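PDB 6ZTH: PlaB phospholipase, which probably hydrolyses phospholipids and binds NAD(+) at several sites. Local coordinates for residues Gly169-Trp174 and Arg388-Tyr393. Numbering follows the deposited sequence.
Sequences GSDMSW and RGKLTY. With NAD (nicotinamide-adenine-dinucleotide), chain K.
Lys390 donates from NZ to Gly169 O at 3.1 Å. The ammonium sits well above the plane of that carbonyl, with a C=O...N angle of 108°. The lysine chain is coiled, bent the same way at chi2, chi3 and chi4. CB and CG already lie against Gly169 O, CG at 3.2 Å; the bends bring CE and NZ round to it. Asp171 OD1 forms a long salt bridge to NZ at 3.9 Å, but its hydrogen bond is with Asn387 ND2. Trp174 crosses the end of the lysine, with CE3 3.5 Å from Lys390 CE. Its CG stands anti to the backbone N (chi1 -175°), which carries the indole there; it also packs on Ile344 and Met454. The contact joins the start of helix 171-179, which lies in the chain between strands 123-128 and 191-197 of the parallel six-stranded sheet, to the mixed sheet that holds strand 391-396. Ser170 is the N-cap of this helix. Its OG accepts from Ser173 N at 3.1 Å and is also bonded to Trp165 O. Thr392 OG1 approaches Gly169 N at 3.7 Å, a packing contact. Lys390 and Thr392 point toward 169-174, Leu391 away from it. Leu391 CD2 packs 3.3 Å from N1A of the NAD adenine, and Tyr393 OH accepts from NAD N6A at 3.0 Å in a nearly straight bond (169°).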
loop_
_atom_site.group_PDB
_atom_site.type_symbol
_atom_site.label_atom_id
_atom_site.label_comp_id
_atom_site.label_asym_id
_atom_site.label_seq_id
_atom_site.Cartn_x
_atom_site.Cartn_y
_atom_site.Cartn_z
ATOM N N GLY D 169 7.832 -13.713 -14.381
ATOM C CA GLY D 169 7.476 -14.521 -13.232
ATOM C C GLY D 169 6.059 -14.335 -12.745
ATOM O O GLY D 169 5.790 -14.542 -11.557
ATOM N N SER D 170 5.143 -13.944 -13.623
ATOM C CA SER D 170 3.744 -13.839 -13.234
ATOM C C SER D 170 3.138 -15.230 -13.093
ATOM O O SER D 170 3.453 -16.143 -13.863
ATOM C CB SER D 170 2.961 -13.026 -14.261
ATOM O OG SER D 170 2.605 -13.823 -15.375
ATOM N N ASP D 171 2.269 -15.389 -12.093
ATOM C CA ASP D 171 1.636 -16.683 -11.861
ATOM C C ASP D 171 1.033 -17.230 -13.147
ATOM O O ASP D 171 1.262 -18.388 -13.513
ATOM C CB ASP D 171 0.560 -16.554 -10.781
ATOM C CG ASP D 171 1.144 -16.374 -9.398
ATOM O OD1 ASP D 171 2.361 -16.599 -9.229
ATOM O OD2 ASP D 171 0.386 -16.008 -8.475
HETATM N N MSE D 172 0.279 -16.400 -13.858
HETATM C CA MSE D 172 -0.439 -16.836 -15.047
HETATM C C MSE D 172 0.503 -17.249 -16.171
HETATM O O MSE D 172 0.172 -18.120 -16.975
HETATM C CB MSE D 172 -1.374 -15.725 -15.529
HETATM C CG MSE D 172 -2.454 -15.344 -14.523
HETATM SE SE MSE D 172 -3.505 -16.865 -13.895
HETATM C CE MSE D 172 -4.801 -16.965 -15.348
ATOM N N SER D 173 1.677 -16.618 -16.235
ATOM C CA SER D 173 2.687 -17.063 -17.189
ATOM C C SER D 173 3.217 -18.440 -16.810
ATOM O O SER D 173 3.463 -19.282 -17.683
ATOM C CB SER D 173 3.829 -16.053 -17.262
ATOM O OG SER D 173 4.608 -16.263 -18.426
ATOM N N TRP D 174 3.396 -18.685 -15.511
ATOM C CA TRP D 174 3.837 -19.997 -15.053
ATOM C C TRP D 174 2.806 -21.070 -15.382
ATOM O O TRP D 174 3.168 -22.205 -15.715
ATOM C CB TRP D 174 4.105 -19.947 -13.548
ATOM C CG TRP D 174 4.679 -21.206 -12.970
ATOM C CD1 TRP D 174 4.033 -22.395 -12.785
ATOM C CD2 TRP D 174 6.014 -21.398 -12.487
ATOM N NE1 TRP D 174 4.883 -23.315 -12.224
ATOM C CE2 TRP D 174 6.107 -22.728 -12.029
ATOM C CE3 TRP D 174 7.142 -20.576 -12.400
ATOM C CZ2 TRP D 174 7.280 -23.254 -11.494
ATOM C CZ3 TRP D 174 8.307 -21.101 -11.866
ATOM C CH2 TRP D 174 8.366 -22.427 -11.421
ATOM N N ARG D 388 5.274 -11.803 -4.723
ATOM C CA ARG D 388 6.619 -11.499 -4.250
ATOM C C ARG D 388 7.525 -12.724 -4.235
ATOM O O ARG D 388 8.750 -12.573 -4.253
ATOM C CB ARG D 388 6.541 -10.885 -2.852
ATOM C CG ARG D 388 5.642 -9.655 -2.764
ATOM C CD ARG D 388 4.238 -9.986 -2.259
ATOM N NE ARG D 388 4.247 -10.672 -0.966
ATOM C CZ ARG D 388 4.196 -10.066 0.219
ATOM N NH1 ARG D 388 4.134 -8.744 0.304
ATOM N NH2 ARG D 388 4.209 -10.790 1.329
ATOM N N GLY D 389 6.959 -13.927 -4.211
ATOM C CA GLY D 389 7.754 -15.135 -4.159
ATOM C C GLY D 389 8.352 -15.590 -5.467
ATOM O O GLY D 389 8.982 -16.651 -5.513
ATOM N N LYS D 390 8.180 -14.821 -6.539
ATOM C CA LYS D 390 8.682 -15.188 -7.857
ATOM C C LYS D 390 9.922 -14.358 -8.166
ATOM O O LYS D 390 9.880 -13.123 -8.119
ATOM C CB LYS D 390 7.608 -14.983 -8.923
ATOM C CG LYS D 390 6.373 -15.858 -8.735
ATOM C CD LYS D 390 6.676 -17.339 -8.948
ATOM C CE LYS D 390 6.848 -17.675 -10.422
ATOM N NZ LYS D 390 5.569 -17.577 -11.175
ATOM N N LEU D 391 11.019 -15.039 -8.486
ATOM C CA LEU D 391 12.313 -14.407 -8.710
ATOM C C LEU D 391 12.837 -14.846 -10.068
ATOM O O LEU D 391 13.052 -16.041 -10.294
ATOM C CB LEU D 391 13.302 -14.787 -7.608
ATOM C CG LEU D 391 14.136 -13.688 -6.954
ATOM C CD1 LEU D 391 13.314 -12.472 -6.576
ATOM C CD2 LEU D 391 14.825 -14.273 -5.726
ATOM N N THR D 392 13.040 -13.886 -10.965
ATOM C CA THR D 392 13.561 -14.154 -12.299
ATOM C C THR D 392 14.974 -13.596 -12.397
ATOM O O THR D 392 15.181 -12.385 -12.260
ATOM C CB THR D 392 12.668 -13.540 -13.378
ATOM O OG1 THR D 392 11.340 -14.064 -13.259
ATOM C CG2 THR D 392 13.215 -13.863 -14.761
ATOM N N TYR D 393 15.939 -14.480 -12.627
ATOM C CA TYR D 393 17.331 -14.100 -12.813
ATOM C C TYR D 393 17.676 -14.152 -14.296
ATOM O O TYR D 393 17.282 -15.084 -15.002
ATOM C CB TYR D 393 18.258 -15.028 -12.029
ATOM C CG TYR D 393 18.831 -14.420 -10.768
ATOM C CD1 TYR D 393 18.037 -14.214 -9.648
ATOM C CD2 TYR D 393 20.170 -14.058 -10.696
ATOM C CE1 TYR D 393 18.561 -13.660 -8.493
ATOM C CE2 TYR D 393 20.701 -13.507 -9.547
ATOM C CZ TYR D 393 19.894 -13.308 -8.449
ATOM O OH TYR D 393 20.426 -12.755 -7.306
HETATM P PA NAD K . 16.176 -5.287 -6.602
HETATM O O1A NAD K . 15.574 -4.857 -7.906
HETATM O O2A NAD K . 17.602 -5.742 -6.831
HETATM O O5B NAD K . 15.294 -6.517 -5.980
HETATM C C5B NAD K . 13.914 -6.297 -5.734
HETATM C C4B NAD K . 13.411 -7.345 -4.652
HETATM O O4B NAD K . 13.880 -8.764 -5.098
HETATM C C3B NAD K . 13.943 -7.120 -3.527
HETATM O O3B NAD K . 12.963 -7.352 -2.460
HETATM C C2B NAD K . 15.197 -8.204 -3.374
HETATM O O2B NAD K . 15.518 -8.430 -1.966
HETATM C C1B NAD K . 14.731 -9.274 -3.919
HETATM N N9A NAD K . 15.835 -10.202 -4.359
HETATM C C8A NAD K . 16.705 -9.832 -5.303
HETATM N N7A NAD K . 17.571 -10.849 -5.478
HETATM C C5A NAD K . 17.221 -11.847 -4.642
HETATM C C6A NAD K . 17.747 -13.111 -4.406
HETATM N N6A NAD K . 18.903 -13.811 -5.004
HETATM N N1A NAD K . 17.182 -13.896 -3.505
HETATM C C2A NAD K . 16.092 -13.473 -2.814
HETATM N N3A NAD K . 15.570 -12.237 -3.039
HETATM C C4A NAD K . 16.147 -11.439 -3.953
HETATM O O3 NAD K . 16.165 -4.009 -5.540
HETATM P PN NAD K . 16.719 -4.095 -3.995
HETATM O O1N NAD K . 17.636 -5.285 -3.858
HETATM O O2N NAD K . 15.547 -4.250 -3.038
HETATM O O5D NAD K . 17.545 -2.698 -3.631
HETATM C C5D NAD K . 16.817 -1.495 -3.474
HETATM C C4D NAD K . 17.454 -0.389 -4.299
HETATM O O4D NAD K . 18.749 -0.395 -4.133
HETATM C C3D NAD K . 17.170 -0.633 -5.914
HETATM O O3D NAD K . 17.095 0.685 -6.603
HETATM C C2D NAD K . 18.146 -1.273 -6.333
HETATM O O2D NAD K . 18.353 -1.052 -7.816
HETATM C C1D NAD K . 19.349 -0.645 -5.497
HETATM N N1N NAD K . 20.392 -1.477 -5.403
HETATM C C2N NAD K . 20.462 -2.379 -4.389
HETATM C C3N NAD K . 21.564 -3.238 -4.290
HETATM C C7N NAD K . 21.648 -4.274 -3.123
HETATM O O7N NAD K . 22.673 -4.461 -2.576
HETATM N N7N NAD K . 20.446 -5.017 -2.701
HETATM C C4N NAD K . 22.566 -3.170 -5.218
HETATM C C5N NAD K . 22.494 -2.267 -6.234
HETATM C C6N NAD K . 21.392 -1.407 -6.327
#